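PDB 2B8M: uncharacterized protein MJ0764 from Methanocaldococcus jannaschii, which is of unknown function but adopts the double-stranded beta-helix fold of the RmlC-like cupins, a family of small barrels that often bind metals or small molecules. Local coordinates for residues A[29-34]-A[93-98]; A[50-55]-A[97-102]; A[58-63]-A[84-89]. All coordinates share one frame; numbering follows the deposited sequence.

Interaction 1. Residues A[29-34]-A[93-98]; sequences INHIVL and ILEFFV
Asn30 through Leu34 run antiparallel to Leu94 through Val98, the strand axes 4.6 Å apart at closest approach, and six backbone hydrogen bonds join Asn30 to Val98, Ile32 to Phe96 and Leu34 to Leu94 in both directions. As in any two-faced sheet, alternate residues divide the work. On the face of His31, Val33, Glu95 and Phe97 a polar bond joins the strands: His31 NE2 donates to Glu95 OE2 over 2.6 Å, nearly straight at 168°. OE2 lies at the imidazole edge near the ring plane, with the carboxylate turned 65° against the ring, and accepts the N-H on its anti side. Glu95 reaches this far because CG stands anti to the backbone N (chi1 -171°) and the chain stays extended beyond it. His31 CD2 meanwhile sits over one face of the Phe97 ring, toward its rim, 3.6 Å from Phe97 CE2, while the two ring planes incline obliquely. On the other face Ile32 lies alongside Phe96 and makes a CH-pi contact, its CB 3.6 Å from Phe96 CZ and above the ring; Ile32 CD1 also touches Val98 CG2 at 3.8 Å. A leucine in place of His31 would probably leave the Glu95 carboxylate without its imidazole mate and free to turn. His31 ND1 is itself hydrogen-bonded to Glu19 on strand 17-23, which places the imidazole between two carboxylates. With both ring nitrogens engaged, its rotation is fixed, and the paired acidic groups are likely to stabilise positive charge on this buried histidine.

Interaction 2. Residues A[50-55]-A[97-102]; sequences HLIIIK and FVVKAP
Ile52 and Phe97 form a hydrogen-bonded antiparallel pair, and the same holds for His50 and Val99; between them Leu51 faces Val98 as a non-hydrogen-bonded pair. The four backbone bonds include Ile52 N to Phe97 O at 2.8 Å. The tightly packed part is apolar and made by three side-chain pairs. Ile52 CD1 crosses to Val99 CG2 at 3.8 Å, and on the reverse face Leu51 and Val98 point the same way, with Leu51 CD2 3.8 Å from Val98 CG2. Farther along, Ile54 CD1 comes within 3.8 Å of Phe97 CE1; CG1 of Ile54 lies between its backbone N and carbonyl carbon (chi1 62°), carrying CD1 to the ring. The His50 side chain is the looser part. Its imidazole extends off the partner strand, and a water links the two, 2.7 Å from His50 ND1 at the ring edge and donating to Val99 O at 3.0 Å. Beyond Val99 the segments diverge: Lys100 points away, its NZ hydrogen-bonded to Asn46 and salt-bridged to a sulfate probably from the crystallisation liquor, and Pro102 follows a cis peptide bond. At the opposite end Ile54 and Lys55 both face Glu95 in a classic beta bulge. The face bearing Ile52 and Phe97 packs against the second subunit, where Ile52 meets Phe97 of the other copy and Phe97 meets its Ile52. Strand 49-55 thus sits between strands 93-100 and 74-78, with Tyr77 of the latter meeting the His50 ring.

Interaction 3. Residues A[58-63]-A[84-89]; sequences MTLTLE and MLIQNI
A single water is gripped by three groups across Thr59, Thr61 and Gln87: it accepts from Gln87 NE2 at 2.6 Å, donates to Thr59 O at 2.9 Å and lies 2.8 Å from Thr61 OG1. It bridges two antiparallel strands in the smaller sheet of the cupin double-stranded beta-helix. Four backbone hydrogen bonds pair Thr59 with Gln87 and Thr61 with Leu85. The Gln87 chain is extended beyond CG, which carries NE2 to the water and to within 3.9 Å of Thr59 CG2. A second water joins Thr59 OG1 to Ile89 N, while the same hydroxyl is hydrogen-bonded to Asn69 on the adjoining strand 68-71. Leu60, Leu62, Met84 and Ile86 make an apolar opposite face, which Met58 joins; Met58 and Ile86 point into the barrel against the other sheet, whereas Leu62 also packs on Glu4 of the second subunit. CG of selenomethionine Met58, anti to the backbone N (chi1 172°), lies 4.0 Å from Ile86 CG2, and the bend at chi3 (-64°) folds CE back to the same methyl. Leu60 CD1 lies against Ile86 CG1 at 3.8 Å. Selenomethionine Met84 runs side by side with Leu62, and here the fit is tight: Leu62 CD2 comes to 3.4 Å from Met84 CB.

How the interactions relate
Interactions 1 and 2 share Phe97 and Val98, so strand 93-100 is the common middle of one sheet, bordered by 28-35 and 49-55; their centres lie 8 Å apart. Interaction 3 belongs to the opposing sheet, its centre about 13 Å from that of interaction 1 and 14 Å from that of interaction 2. The sheets meet through Met58, whose CE is 3.5 Å from Phe96 CG and whose SE is 3.7 Å from Leu51 CD1. At one margin Asn88 ND2 probably bonds to Leu34 O at 2.8 Å. Ethanediol, probably from the crystallisation liquor, is bound about 3 Å from the side chains of Val98 and of Met84 (nearest atoms), which may mark a pocket.

Interaction 1. Residues A[29-34]-A[93-98]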
# COMPACT_ATOMS: atom_id res chain seq x y z
N ILE A 29 -0.07 -0.71 -8.05
CA ILE A 29 -0.23 0.18 -6.91
C ILE A 29 -0.49 1.59 -7.42
O ILE A 29 0.33 2.18 -8.12
CB ILE A 29 1.00 0.15 -5.95
CG1 ILE A 29 1.36 -1.29 -5.54
CG2 ILE A 29 0.71 1.02 -4.71
CD1 ILE A 29 2.57 -1.41 -4.68
N ASN A 30 -1.64 2.14 -7.05
CA ASN A 30 -2.02 3.50 -7.40
C ASN A 30 -2.16 4.35 -6.15
O ASN A 30 -2.41 3.83 -5.06
CB ASN A 30 -3.33 3.47 -8.22
CG ASN A 30 -3.23 2.57 -9.40
OD1 ASN A 30 -2.16 2.43 -10.00
ND2 ASN A 30 -4.34 1.93 -9.75
N HIS A 31 -2.00 5.67 -6.32
CA HIS A 31 -2.18 6.63 -5.26
C HIS A 31 -3.27 7.60 -5.68
O HIS A 31 -3.21 8.18 -6.76
CB HIS A 31 -0.88 7.34 -5.01
CG HIS A 31 -1.00 8.49 -4.06
ND1 HIS A 31 -0.79 9.78 -4.46
CD2 HIS A 31 -1.33 8.54 -2.75
CE1 HIS A 31 -0.96 10.59 -3.42
NE2 HIS A 31 -1.27 9.86 -2.37
N ILE A 32 -4.27 7.74 -4.84
CA ILE A 32 -5.43 8.57 -5.17
C ILE A 32 -5.71 9.60 -4.06
O ILE A 32 -5.69 9.28 -2.88
CB ILE A 32 -6.70 7.73 -5.45
CG1 ILE A 32 -6.41 6.74 -6.60
CG2 ILE A 32 -7.87 8.62 -5.81
CD1 ILE A 32 -7.45 5.78 -6.86
N VAL A 33 -5.93 10.84 -4.49
CA VAL A 33 -6.45 11.89 -3.66
C VAL A 33 -7.73 12.41 -4.24
O VAL A 33 -7.78 12.81 -5.42
CB VAL A 33 -5.42 13.04 -3.48
CG1 VAL A 33 -5.95 14.12 -2.53
CG2 VAL A 33 -4.13 12.47 -2.99
N LEU A 34 -8.77 12.42 -3.40
CA LEU A 34 -10.06 12.97 -3.77
C LEU A 34 -10.42 14.03 -2.80
O LEU A 34 -10.67 13.75 -1.61
CB LEU A 34 -11.16 11.88 -3.75
CG LEU A 34 -10.97 10.71 -4.72
CD1 LEU A 34 -12.12 9.76 -4.53
CD2 LEU A 34 -10.90 11.21 -6.17
N ILE A 93 -10.31 15.97 2.42
CA ILE A 93 -9.37 15.30 1.56
C ILE A 93 -9.33 13.81 1.91
O ILE A 93 -9.03 13.43 3.06
CB ILE A 93 -7.92 15.85 1.72
CG1 ILE A 93 -7.80 17.32 1.29
CG2 ILE A 93 -6.93 15.00 0.95
CD1 ILE A 93 -7.88 17.54 -0.23
N LEU A 94 -9.56 12.96 0.91
CA LEU A 94 -9.46 11.53 1.08
C LEU A 94 -8.27 11.11 0.29
O LEU A 94 -8.19 11.45 -0.90
CB LEU A 94 -10.65 10.81 0.48
CG LEU A 94 -10.68 9.29 0.21
CD1 LEU A 94 -10.47 8.47 1.49
CD2 LEU A 94 -11.96 8.91 -0.38
N GLU A 95 -7.37 10.39 0.94
CA GLU A 95 -6.15 9.91 0.34
C GLU A 95 -6.01 8.42 0.61
O GLU A 95 -6.07 7.99 1.76
CB GLU A 95 -4.93 10.68 0.88
CG GLU A 95 -3.68 10.35 0.13
CD GLU A 95 -2.48 11.13 0.58
OE1 GLU A 95 -2.62 11.96 1.49
OE2 GLU A 95 -1.37 10.90 0.03
N PHE A 96 -5.79 7.63 -0.44
CA PHE A 96 -5.62 6.17 -0.30
C PHE A 96 -4.67 5.62 -1.35
O PHE A 96 -4.43 6.25 -2.38
CB PHE A 96 -6.95 5.42 -0.29
CG PHE A 96 -7.80 5.64 -1.47
CD1 PHE A 96 -8.50 6.81 -1.62
CD2 PHE A 96 -7.90 4.67 -2.45
CE1 PHE A 96 -9.31 7.02 -2.75
CE2 PHE A 96 -8.68 4.86 -3.57
CZ PHE A 96 -9.38 6.05 -3.74
N PHE A 97 -4.13 4.44 -1.06
CA PHE A 97 -3.48 3.62 -2.05
C PHE A 97 -4.37 2.48 -2.46
O PHE A 97 -5.14 1.97 -1.65
CB PHE A 97 -2.15 3.08 -1.55
CG PHE A 97 -1.17 4.16 -1.23
CD1 PHE A 97 -1.15 4.77 0.02
CD2 PHE A 97 -0.29 4.61 -2.21
CE1 PHE A 97 -0.26 5.79 0.26
CE2 PHE A 97 0.61 5.62 -1.95
CZ PHE A 97 0.61 6.21 -0.73
N VAL A 98 -4.22 2.08 -3.71
CA VAL A 98 -4.93 0.95 -4.27
C VAL A 98 -3.87 -0.09 -4.60
O VAL A 98 -2.94 0.22 -5.31
CB VAL A 98 -5.67 1.32 -5.56
CG1 VAL A 98 -6.35 0.13 -6.14
CG2 VAL A 98 -6.69 2.42 -5.31

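Interaction 2. Residues A[50-55]-A[97-102]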
# COMPACT_ATOMS: atom_id res chain seq x y z
N HIS A 50 -7.12 -4.07 -2.51
CA HIS A 50 -7.02 -3.49 -1.17
C HIS A 50 -6.78 -1.99 -1.23
O HIS A 50 -5.91 -1.52 -1.95
CB HIS A 50 -5.93 -4.15 -0.33
CG HIS A 50 -6.21 -5.56 0.03
ND1 HIS A 50 -5.93 -6.60 -0.83
CD2 HIS A 50 -6.79 -6.12 1.12
CE1 HIS A 50 -6.28 -7.74 -0.26
NE2 HIS A 50 -6.85 -7.47 0.90
N LEU A 51 -7.60 -1.29 -0.46
CA LEU A 51 -7.66 0.15 -0.41
C LEU A 51 -7.03 0.53 0.93
O LEU A 51 -7.56 0.20 1.98
CB LEU A 51 -9.14 0.62 -0.47
CG LEU A 51 -9.87 0.16 -1.73
CD1 LEU A 51 -11.34 0.55 -1.63
CD2 LEU A 51 -9.22 0.73 -2.96
N ILE A 52 -5.90 1.22 0.89
CA ILE A 52 -5.20 1.60 2.11
C ILE A 52 -5.46 3.08 2.37
O ILE A 52 -4.92 3.96 1.70
CB ILE A 52 -3.66 1.32 2.00
CG1 ILE A 52 -3.37 -0.15 1.68
CG2 ILE A 52 -3.01 1.76 3.29
CD1 ILE A 52 -1.94 -0.42 1.25
N ILE A 53 -6.29 3.36 3.35
CA ILE A 53 -6.76 4.74 3.55
C ILE A 53 -5.85 5.47 4.51
O ILE A 53 -5.75 5.09 5.68
CB ILE A 53 -8.19 4.76 4.03
CG1 ILE A 53 -9.06 3.93 3.08
CG2 ILE A 53 -8.71 6.20 4.13
CD1 ILE A 53 -10.46 3.89 3.45
N ILE A 54 -5.19 6.53 4.05
CA ILE A 54 -4.28 7.26 4.93
C ILE A 54 -4.73 8.65 5.34
O ILE A 54 -4.13 9.20 6.26
CB ILE A 54 -2.86 7.28 4.40
CG1 ILE A 54 -2.79 8.00 3.07
CG2 ILE A 54 -2.30 5.82 4.22
CD1 ILE A 54 -1.30 8.40 2.75
N LYS A 55 -5.79 9.19 4.73
CA LYS A 55 -6.36 10.46 5.19
C LYS A 55 -7.82 10.55 4.80
O LYS A 55 -8.22 10.10 3.73
CB LYS A 55 -5.59 11.62 4.58
CG LYS A 55 -6.09 12.97 4.99
CD LYS A 55 -5.16 14.07 4.49
N PHE A 97 -4.13 4.44 -1.06
CA PHE A 97 -3.48 3.62 -2.05
C PHE A 97 -4.37 2.48 -2.46
O PHE A 97 -5.14 1.97 -1.65
CB PHE A 97 -2.15 3.08 -1.55
CG PHE A 97 -1.17 4.16 -1.23
CD1 PHE A 97 -1.15 4.77 0.02
CD2 PHE A 97 -0.29 4.61 -2.21
CE1 PHE A 97 -0.26 5.79 0.26
CE2 PHE A 97 0.61 5.62 -1.95
CZ PHE A 97 0.61 6.21 -0.73
N VAL A 98 -4.22 2.08 -3.71
CA VAL A 98 -4.93 0.95 -4.27
C VAL A 98 -3.87 -0.09 -4.60
O VAL A 98 -2.94 0.22 -5.31
CB VAL A 98 -5.67 1.32 -5.56
CG1 VAL A 98 -6.35 0.13 -6.14
CG2 VAL A 98 -6.69 2.42 -5.31
N VAL A 99 -4.02 -1.29 -4.04
CA VAL A 99 -3.11 -2.38 -4.28
C VAL A 99 -3.91 -3.47 -4.98
O VAL A 99 -4.96 -3.89 -4.51
CB VAL A 99 -2.51 -2.93 -2.97
CG1 VAL A 99 -1.71 -4.21 -3.24
CG2 VAL A 99 -1.71 -1.87 -2.26
N LYS A 100 -3.43 -3.91 -6.12
CA LYS A 100 -4.15 -4.92 -6.88
C LYS A 100 -3.20 -6.06 -7.18
O LYS A 100 -2.10 -5.86 -7.69
CB LYS A 100 -4.74 -4.33 -8.16
CG LYS A 100 -5.71 -3.18 -7.93
CD LYS A 100 -5.93 -2.39 -9.19
CE LYS A 100 -6.51 -3.24 -10.28
NZ LYS A 100 -6.71 -2.47 -11.54
N ALA A 101 -3.63 -7.27 -6.85
CA ALA A 101 -2.83 -8.47 -7.12
C ALA A 101 -3.75 -9.65 -7.31
O ALA A 101 -4.69 -9.85 -6.54
CB ALA A 101 -1.85 -8.75 -6.01
N PRO A 102 -3.48 -10.44 -8.34
CA PRO A 102 -2.37 -10.30 -9.31
C PRO A 102 -2.69 -9.21 -10.35
O PRO A 102 -3.76 -8.60 -10.30
CB PRO A 102 -2.38 -11.66 -10.00
CG PRO A 102 -3.80 -12.06 -9.97
CD PRO A 102 -4.32 -11.60 -8.66
O HOH W 1 -4.63 -6.54 -3.24

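Interaction 3. Residues A[58-63]-A[84-89]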
# COMPACT_ATOMS: atom_id res chain seq x y z
N MSE A 58 -13.68 7.61 3.26
CA MSE A 58 -14.15 7.09 2.00
C MSE A 58 -15.56 6.59 2.17
O MSE A 58 -15.85 5.96 3.16
CB MSE A 58 -13.28 5.89 1.59
CG MSE A 58 -13.81 5.17 0.38
SE MSE A 58 -12.75 3.58 0.01
CE MSE A 58 -10.99 4.51 -0.41
N THR A 59 -16.41 6.86 1.19
CA THR A 59 -17.71 6.26 1.10
C THR A 59 -17.62 5.26 -0.05
O THR A 59 -17.41 5.63 -1.22
CB THR A 59 -18.79 7.34 0.90
OG1 THR A 59 -18.77 8.22 2.01
CG2 THR A 59 -20.17 6.73 0.81
N LEU A 60 -17.78 3.99 0.30
CA LEU A 60 -17.60 2.87 -0.61
C LEU A 60 -18.94 2.14 -0.78
O LEU A 60 -19.52 1.67 0.17
CB LEU A 60 -16.59 1.90 -0.00
CG LEU A 60 -16.29 0.68 -0.86
CD1 LEU A 60 -15.61 1.09 -2.15
CD2 LEU A 60 -15.43 -0.31 -0.09
N THR A 61 -19.46 2.12 -1.99
CA THR A 61 -20.66 1.39 -2.30
C THR A 61 -20.30 0.20 -3.17
O THR A 61 -19.76 0.37 -4.27
CB THR A 61 -21.74 2.28 -2.99
OG1 THR A 61 -21.92 3.49 -2.23
CG2 THR A 61 -23.05 1.57 -3.02
N LEU A 62 -20.62 -0.99 -2.68
CA LEU A 62 -20.36 -2.21 -3.37
C LEU A 62 -21.67 -2.88 -3.71
O LEU A 62 -22.57 -3.03 -2.86
CB LEU A 62 -19.51 -3.17 -2.53
CG LEU A 62 -18.14 -2.70 -2.07
CD1 LEU A 62 -17.46 -3.85 -1.36
CD2 LEU A 62 -17.29 -2.21 -3.23
N GLU A 63 -21.79 -3.28 -4.97
CA GLU A 63 -22.99 -3.96 -5.45
C GLU A 63 -24.27 -3.32 -4.95
O GLU A 63 -24.45 -2.14 -5.19
CB GLU A 63 -22.93 -5.46 -5.14
CG GLU A 63 -21.83 -6.21 -5.82
CD GLU A 63 -22.00 -6.39 -7.33
OE1 GLU A 63 -23.13 -6.30 -7.84
OE2 GLU A 63 -20.98 -6.64 -8.03
N MSE A 84 -18.08 -1.50 -7.80
CA MSE A 84 -17.72 -0.56 -6.75
C MSE A 84 -17.76 0.89 -7.17
O MSE A 84 -17.58 1.26 -8.35
CB MSE A 84 -16.32 -0.84 -6.23
CG MSE A 84 -15.26 -0.79 -7.31
SE MSE A 84 -13.51 -1.44 -6.69
CE MSE A 84 -13.22 -0.14 -5.40
N LEU A 85 -18.02 1.71 -6.17
CA LEU A 85 -17.90 3.15 -6.30
C LEU A 85 -17.24 3.74 -5.05
O LEU A 85 -17.66 3.43 -3.92
CB LEU A 85 -19.27 3.76 -6.41
CG LEU A 85 -19.33 5.28 -6.46
CD1 LEU A 85 -18.59 5.75 -7.68
CD2 LEU A 85 -20.74 5.75 -6.39
N ILE A 86 -16.21 4.56 -5.29
CA ILE A 86 -15.51 5.29 -4.27
C ILE A 86 -15.82 6.74 -4.39
O ILE A 86 -15.52 7.37 -5.41
CB ILE A 86 -13.98 5.09 -4.38
CG1 ILE A 86 -13.61 3.63 -4.08
CG2 ILE A 86 -13.22 6.00 -3.44
CD1 ILE A 86 -12.15 3.33 -4.43
N GLN A 87 -16.33 7.30 -3.30
CA GLN A 87 -16.65 8.72 -3.20
C GLN A 87 -16.02 9.33 -1.96
O GLN A 87 -15.83 8.66 -0.95
CB GLN A 87 -18.16 8.93 -3.10
CG GLN A 87 -19.01 8.35 -4.20
CD GLN A 87 -20.45 8.51 -3.86
OE1 GLN A 87 -21.16 9.39 -4.40
NE2 GLN A 87 -20.91 7.70 -2.92
N ASN A 88 -15.64 10.61 -2.06
CA ASN A 88 -15.40 11.41 -0.89
C ASN A 88 -16.49 12.41 -0.66
O ASN A 88 -16.55 13.47 -1.28
CB ASN A 88 -14.05 12.12 -0.94
CG ASN A 88 -13.74 12.91 0.34
OD1 ASN A 88 -14.40 12.74 1.37
ND2 ASN A 88 -12.80 13.81 0.25
N ILE A 89 -17.37 12.05 0.26
CA ILE A 89 -18.47 12.91 0.66
C ILE A 89 -18.15 13.65 1.97
O ILE A 89 -18.50 14.81 2.13
CB ILE A 89 -19.73 12.08 0.84
CG1 ILE A 89 -20.07 11.36 -0.46
CG2 ILE A 89 -20.90 12.94 1.30
CD1 ILE A 89 -21.27 10.45 -0.36
O HOH W 2 -16.61 10.22 2.36
O HOH W 3 -19.87 5.36 -2.74